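Local structure of 2-oxoadipate dioxygenase/decarboxylase, chloroplastic/amyloplastic (Oryza sativa, 6W1K) at residues R63-D68 and E181-T186; Y70-L75 and I124-V129. The protein catalyses the iron(II)-dependent decarboxylation and hydroxylation of 2-oxoadipate to D-2-hydroxyglutarate, in the catabolism of D-lysine. All blocks are in the same frame, centred on the assembly; numbering follows the deposited sequence.

In the fold
Coming from the N terminus, the chain runs up strand 57-65, whose end supplies the first half of contact 1, and passes through a short loop into helix 72-81, part of contact 2. Two strands later, strand 121-127 returns parallel to strand 57-65 and closes contact 2 over 48 intervening residues. Contact 1 closes last, when helix 181-189 comes up to strand 57-65, so its longer loop of 112 residues encloses that of contact 2. Gly66 N, just beyond strand 57-65, pairs with Leu127 O, and Tyr182 OH of contact 1 is hydrogen-bonded to Ser125 OG of contact 2. The two strands are thus covered on opposite faces: helix 72-81 on one, helix 181-189 on the substrate side.

Contact 1: R63-D68 and E181-T186; sequences RTFGVD and EYAAWT. With OOG (2-oxoadipic acid), chain F.
Tyr182 lays its ring along the side chain of Arg63. With CG anti to the backbone N (chi1 -177°), the ring swings from the helix toward the strand, and Arg63 CD sits over its face, 4.0 Å from the ring centroid. Guanidinium and ring planes are nearly parallel, with Tyr182 CD2 over one face of the guanidinium. Beyond the ring, Tyr182 OH accepts from Thr64 N at 3.1 Å and is also hydrogen-bonded to Ser125 OG on the neighbouring strand. One residue on, Ala183 meets the rim of Phe65, its CB 4.1 Å from Phe65 CE1. Trp185 then takes the cationic end of Arg63: CZ stands 4.7 Å from the centroid of the five-membered ring, a cation-pi contact over the face, although the planes are 61° apart and it is NH1 that leans closest to the indole. Trp185 NE1 donates to Arg263 O. Thr186 finishes the row by setting CG2 over the Phe65 ring, 3.9 Å from its centroid, while its OG1 donates a hydrogen bond back to Tyr182 O. Extended from CG to NE, Arg63 runs between the Tyr182 and Trp185 rings to 2-oxoadipate. Arg63 NE donates to O1 of 2-oxoadipate at 2.8 Å, and Arg63 NH2 to its O2 at 2.6 Å, both almost straight, a bidentate grip on the carboxylate remote from the 2-oxo group. Together with these bonds, Tyr182, Trp185 and Thr306 OG1, which is bonded to NH1, should limit the guanidinium's rotation, consistent with a buried positive charge kept in place to orient the substrate's distal carboxylate.

Contact 2: Y70-L75 and I124-V129; sequences YGIKSL and ISELLV
The carboxylate of Glu126 carries Ile72 CD1 over one face, 3.7 Å from Glu126 CD, while a water lies close to the carboxylate plane on the OE1 side. That water donates to Glu126 OE1 at 2.8 Å and accepts from Lys73 N. Ile72 N gives OE1 a direct, nearly straight bond (2.8 Å, 169°), arriving on the anti side and 25° out of the plane. Glu126 CG lies between the backbone N and the carbonyl carbon (chi1 67°), and the chain extended beyond it carries the carboxylate to the helix start. Gly71 CA comes within 3.3 Å of OE1, leaving no room there for a side chain. OE2 forms a salt bridge to Arg98 of the adjoining strand. Further back, Ile72 CG1 packs on Ile124 CG2, and Leu75 CB on Ile124 CD1, seating the first helical turn on the sheet. The beta-alpha-beta-beta-beta order from strand 57-65 to strand 121-127 is consistent with the module of the glyoxalase (VOC) clan. A leucine in place of Glu126 would probably leave Ile72 N without this acceptor and deprive Arg98 of this salt bridge. Buried between a helix N terminus and an arginine, the carboxylate is likely to be held in its charged form, linking strand 97-103 to the helix start.

Contact 1: R63-D68 and E181-T186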
loop_
_atom_site.group_PDB
_atom_site.type_symbol
_atom_site.label_atom_id
_atom_site.label_comp_id
_atom_site.label_asym_id
_atom_site.label_seq_id
_atom_site.Cartn_x
_atom_site.Cartn_y
_atom_site.Cartn_z
ATOM N N ARG A 63 3.184 6.028 2.066
ATOM C CA ARG A 63 4.552 6.511 2.051
ATOM C C ARG A 63 4.678 7.819 2.821
ATOM O O ARG A 63 3.756 8.647 2.827
ATOM C CB ARG A 63 5.029 6.725 0.616
ATOM C CG ARG A 63 5.032 5.454 -0.222
ATOM C CD ARG A 63 5.673 5.687 -1.568
ATOM N NE ARG A 63 5.713 4.461 -2.355
ATOM C CZ ARG A 63 6.100 4.419 -3.622
ATOM N NH1 ARG A 63 6.482 5.537 -4.231
ATOM N NH2 ARG A 63 6.095 3.278 -4.277
ATOM N N THR A 64 5.823 8.010 3.473
ATOM C CA THR A 64 5.969 9.178 4.332
ATOM C C THR A 64 7.417 9.658 4.376
ATOM O O THR A 64 8.350 8.940 3.996
ATOM C CB THR A 64 5.508 8.890 5.765
ATOM O OG1 THR A 64 6.480 8.039 6.406
ATOM C CG2 THR A 64 4.137 8.200 5.828
ATOM N N PHE A 65 7.599 10.884 4.868
ATOM C CA PHE A 65 8.932 11.428 5.121
ATOM C C PHE A 65 9.328 11.175 6.572
ATOM O O PHE A 65 8.672 11.675 7.496
ATOM C CB PHE A 65 8.960 12.926 4.848
ATOM C CG PHE A 65 8.896 13.292 3.391
ATOM C CD1 PHE A 65 9.887 12.902 2.516
ATOM C CD2 PHE A 65 7.866 14.093 2.918
ATOM C CE1 PHE A 65 9.847 13.291 1.171
ATOM C CE2 PHE A 65 7.811 14.487 1.582
ATOM C CZ PHE A 65 8.790 14.074 0.706
ATOM N N GLY A 66 10.399 10.413 6.775
ATOM C CA GLY A 66 10.892 10.108 8.106
ATOM C C GLY A 66 11.703 11.215 8.752
ATOM O O GLY A 66 12.921 11.093 8.961
ATOM N N VAL A 67 11.033 12.314 9.071
ATOM C CA VAL A 67 11.682 13.469 9.667
ATOM C C VAL A 67 10.626 14.288 10.402
ATOM O O VAL A 67 9.485 14.410 9.950
ATOM C CB VAL A 67 12.433 14.302 8.595
ATOM C CG1 VAL A 67 11.478 14.959 7.600
ATOM C CG2 VAL A 67 13.298 15.347 9.246
ATOM N N ASP A 68 11.017 14.818 11.564
ATOM C CA ASP A 68 10.200 15.774 12.334
ATOM C C ASP A 68 8.791 15.253 12.582
ATOM O O ASP A 68 7.813 16.001 12.568
ATOM C CB ASP A 68 10.138 17.136 11.637
ATOM C CG ASP A 68 11.506 17.818 11.531
ATOM O OD1 ASP A 68 11.647 18.709 10.657
ATOM O OD2 ASP A 68 12.433 17.467 12.306
ATOM N N GLU A 181 13.395 8.738 -6.081
ATOM C CA GLU A 181 12.062 8.729 -6.678
ATOM C C GLU A 181 10.972 8.591 -5.631
ATOM O O GLU A 181 9.860 9.100 -5.809
ATOM C CB GLU A 181 11.972 7.606 -7.695
ATOM C CG GLU A 181 13.005 7.823 -8.839
ATOM C CD GLU A 181 12.655 7.058 -10.098
ATOM O OE1 GLU A 181 11.679 7.464 -10.755
ATOM O OE2 GLU A 181 13.336 6.056 -10.413
ATOM N N TYR A 182 11.263 7.871 -4.554
ATOM C CA TYR A 182 10.330 7.801 -3.442
ATOM C C TYR A 182 10.058 9.186 -2.884
ATOM O O TYR A 182 8.904 9.552 -2.633
ATOM C CB TYR A 182 10.918 6.870 -2.384
ATOM C CG TYR A 182 10.040 6.618 -1.169
ATOM C CD1 TYR A 182 9.849 7.604 -0.212
ATOM C CD2 TYR A 182 9.440 5.378 -0.965
ATOM C CE1 TYR A 182 9.069 7.398 0.892
ATOM C CE2 TYR A 182 8.649 5.153 0.152
ATOM C CZ TYR A 182 8.491 6.163 1.085
ATOM O OH TYR A 182 7.743 5.977 2.207
ATOM N N ALA A 183 11.121 9.969 -2.649
ATOM C CA ALA A 183 10.924 11.319 -2.109
ATOM C C ALA A 183 10.052 12.152 -3.038
ATOM O O ALA A 183 9.197 12.915 -2.579
ATOM C CB ALA A 183 12.261 12.032 -1.889
ATOM N N ALA A 184 10.304 12.065 -4.348
ATOM C CA ALA A 184 9.528 12.827 -5.319
ATOM C C ALA A 184 8.054 12.406 -5.319
ATOM O O ALA A 184 7.155 13.260 -5.389
ATOM C CB ALA A 184 10.147 12.648 -6.711
ATOM N N TRP A 185 7.793 11.097 -5.267
ATOM C CA TRP A 185 6.420 10.596 -5.148
ATOM C C TRP A 185 5.719 11.230 -3.946
ATOM O O TRP A 185 4.601 11.736 -4.055
ATOM C CB TRP A 185 6.399 9.052 -5.034
ATOM C CG TRP A 185 5.003 8.532 -5.169
ATOM C CD1 TRP A 185 4.407 8.107 -6.323
ATOM C CD2 TRP A 185 4.007 8.407 -4.141
ATOM N NE1 TRP A 185 3.121 7.772 -6.090
ATOM C CE2 TRP A 185 2.847 7.911 -4.755
ATOM C CE3 TRP A 185 3.989 8.649 -2.778
ATOM C CZ2 TRP A 185 1.670 7.687 -4.061
ATOM C CZ3 TRP A 185 2.822 8.393 -2.074
ATOM C CH2 TRP A 185 1.672 7.948 -2.728
ATOM N N THR A 186 6.367 11.197 -2.783
ATOM C CA THR A 186 5.726 11.662 -1.562
ATOM C C THR A 186 5.536 13.170 -1.561
ATOM O O THR A 186 4.530 13.658 -1.039
ATOM C CB THR A 186 6.557 11.188 -0.375
ATOM O OG1 THR A 186 6.769 9.787 -0.513
ATOM C CG2 THR A 186 5.878 11.379 0.943
HETATM C C2 OOG F . 5.007 -0.201 -0.774
HETATM C C3 OOG F . 5.677 -1.339 -1.546
HETATM C C4 OOG F . 5.814 -2.576 -0.652
HETATM C C6 OOG F . 4.510 -4.878 -0.530
HETATM O O4 OOG F . 5.537 -5.497 -0.154
HETATM O O3 OOG F . 3.493 -5.517 -0.877
HETATM C C5 OOG F . 4.501 -3.354 -0.567
HETATM C C1 OOG F . 5.056 1.125 -1.548
HETATM O O1 OOG F . 4.878 2.148 -0.984
HETATM O O2 OOG F . 5.303 1.159 -2.921
HETATM O O5 OOG F . 3.468 -2.786 -0.525
#

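Contact 2: Y70-L75 and I124-V129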
loop_
_atom_site.group_PDB
_atom_site.type_symbol
_atom_site.label_atom_id
_atom_site.label_comp_id
_atom_site.label_asym_id
_atom_site.label_seq_id
_atom_site.Cartn_x
_atom_site.Cartn_y
_atom_site.Cartn_z
ATOM N N TYR A 70 6.939 13.365 10.729
ATOM C CA TYR A 70 6.108 13.166 9.536
ATOM C C TYR A 70 6.123 11.724 9.033
ATOM O O TYR A 70 5.493 11.420 8.006
ATOM C CB TYR A 70 6.550 14.152 8.433
ATOM C CG TYR A 70 5.818 15.482 8.572
ATOM C CD1 TYR A 70 6.208 16.426 9.519
ATOM C CD2 TYR A 70 4.666 15.752 7.821
ATOM C CE1 TYR A 70 5.488 17.599 9.699
ATOM C CE2 TYR A 70 3.938 16.925 8.004
ATOM C CZ TYR A 70 4.341 17.824 8.945
ATOM O OH TYR A 70 3.608 18.977 9.094
ATOM N N GLY A 71 6.803 10.827 9.736
ATOM C CA GLY A 71 7.051 9.469 9.267
ATOM C C GLY A 71 5.965 8.480 9.632
ATOM O O GLY A 71 4.785 8.815 9.735
ATOM N N ILE A 72 6.380 7.226 9.795
ATOM C CA ILE A 72 5.437 6.139 10.027
ATOM C C ILE A 72 4.480 6.487 11.167
ATOM O O ILE A 72 3.274 6.254 11.073
ATOM C CB ILE A 72 6.194 4.841 10.304
ATOM C CG1 ILE A 72 6.946 4.381 9.060
ATOM C CG2 ILE A 72 5.237 3.748 10.744
ATOM C CD1 ILE A 72 8.003 3.363 9.349
ATOM N N LYS A 73 4.998 7.077 12.245
ATOM C CA LYS A 73 4.170 7.297 13.419
ATOM C C LYS A 73 3.003 8.245 13.142
ATOM O O LYS A 73 1.980 8.172 13.843
ATOM C CB LYS A 73 5.035 7.830 14.549
ATOM C CG LYS A 73 5.659 9.171 14.248
ATOM C CD LYS A 73 6.255 9.808 15.504
ATOM C CE LYS A 73 7.694 9.423 15.700
ATOM N NZ LYS A 73 8.459 10.494 16.411
ATOM N N SER A 74 3.117 9.113 12.125
ATOM C CA SER A 74 2.076 10.097 11.872
ATOM C C SER A 74 0.802 9.433 11.367
ATOM O O SER A 74 -0.298 9.962 11.575
ATOM C CB SER A 74 2.591 11.164 10.886
ATOM O OG SER A 74 2.691 10.660 9.563
ATOM N N LEU A 75 0.919 8.273 10.737
ATOM C CA LEU A 75 -0.252 7.487 10.366
ATOM C C LEU A 75 -0.511 6.324 11.301
ATOM O O LEU A 75 -1.667 5.931 11.479
ATOM C CB LEU A 75 -0.095 6.908 8.966
ATOM C CG LEU A 75 -0.528 7.802 7.817
ATOM C CD1 LEU A 75 0.009 7.132 6.535
ATOM C CD2 LEU A 75 -2.023 7.987 7.815
ATOM N N ILE A 124 3.259 0.685 6.038
ATOM C CA ILE A 124 3.606 2.106 6.077
ATOM C C ILE A 124 5.124 2.211 6.017
ATOM O O ILE A 124 5.823 1.623 6.852
ATOM C CB ILE A 124 3.095 2.822 7.330
ATOM C CG1 ILE A 124 1.591 2.579 7.512
ATOM C CG2 ILE A 124 3.361 4.298 7.192
ATOM C CD1 ILE A 124 1.010 3.108 8.817
ATOM N N SER A 125 5.621 2.918 5.035
ATOM C CA SER A 125 7.058 3.104 4.892
ATOM C C SER A 125 7.389 4.573 5.145
ATOM O O SER A 125 6.509 5.449 5.138
ATOM C CB SER A 125 7.515 2.627 3.519
ATOM O OG SER A 125 6.883 3.345 2.496
ATOM N N GLU A 126 8.661 4.827 5.446
ATOM C CA GLU A 126 9.151 6.193 5.545
ATOM C C GLU A 126 10.530 6.309 4.908
ATOM O O GLU A 126 11.343 5.392 4.988
ATOM C CB GLU A 126 9.232 6.672 7.005
ATOM C CG GLU A 126 10.259 5.964 7.869
ATOM C CD GLU A 126 10.171 6.333 9.361
ATOM O OE1 GLU A 126 9.197 6.991 9.804
ATOM O OE2 GLU A 126 11.089 5.946 10.100
ATOM N N LEU A 127 10.787 7.458 4.304
ATOM C CA LEU A 127 12.124 7.775 3.807
ATOM C C LEU A 127 13.026 8.244 4.948
ATOM O O LEU A 127 12.642 9.107 5.751
ATOM C CB LEU A 127 11.999 8.852 2.740
ATOM C CG LEU A 127 13.294 9.334 2.070
ATOM C CD1 LEU A 127 13.917 8.340 1.149
ATOM C CD2 LEU A 127 12.880 10.608 1.313
ATOM N N LEU A 128 14.231 7.690 5.007
ATOM C CA LEU A 128 15.219 8.070 6.018
ATOM C C LEU A 128 15.928 9.322 5.516
ATOM O O LEU A 128 17.011 9.271 4.917
ATOM C CB LEU A 128 16.168 6.921 6.301
ATOM C CG LEU A 128 15.504 5.613 6.731
ATOM C CD1 LEU A 128 16.545 4.492 6.730
ATOM C CD2 LEU A 128 14.842 5.762 8.091
ATOM N N VAL A 129 15.290 10.463 5.790
ATOM C CA VAL A 129 15.661 11.731 5.166
ATOM C C VAL A 129 17.085 12.111 5.522
ATOM O O VAL A 129 17.823 12.657 4.693
ATOM C CB VAL A 129 14.670 12.831 5.588
ATOM C CG1 VAL A 129 15.118 14.218 5.086
ATOM C CG2 VAL A 129 13.325 12.532 5.035
HETATM O O HOH W 1 8.047 7.482 12.351
#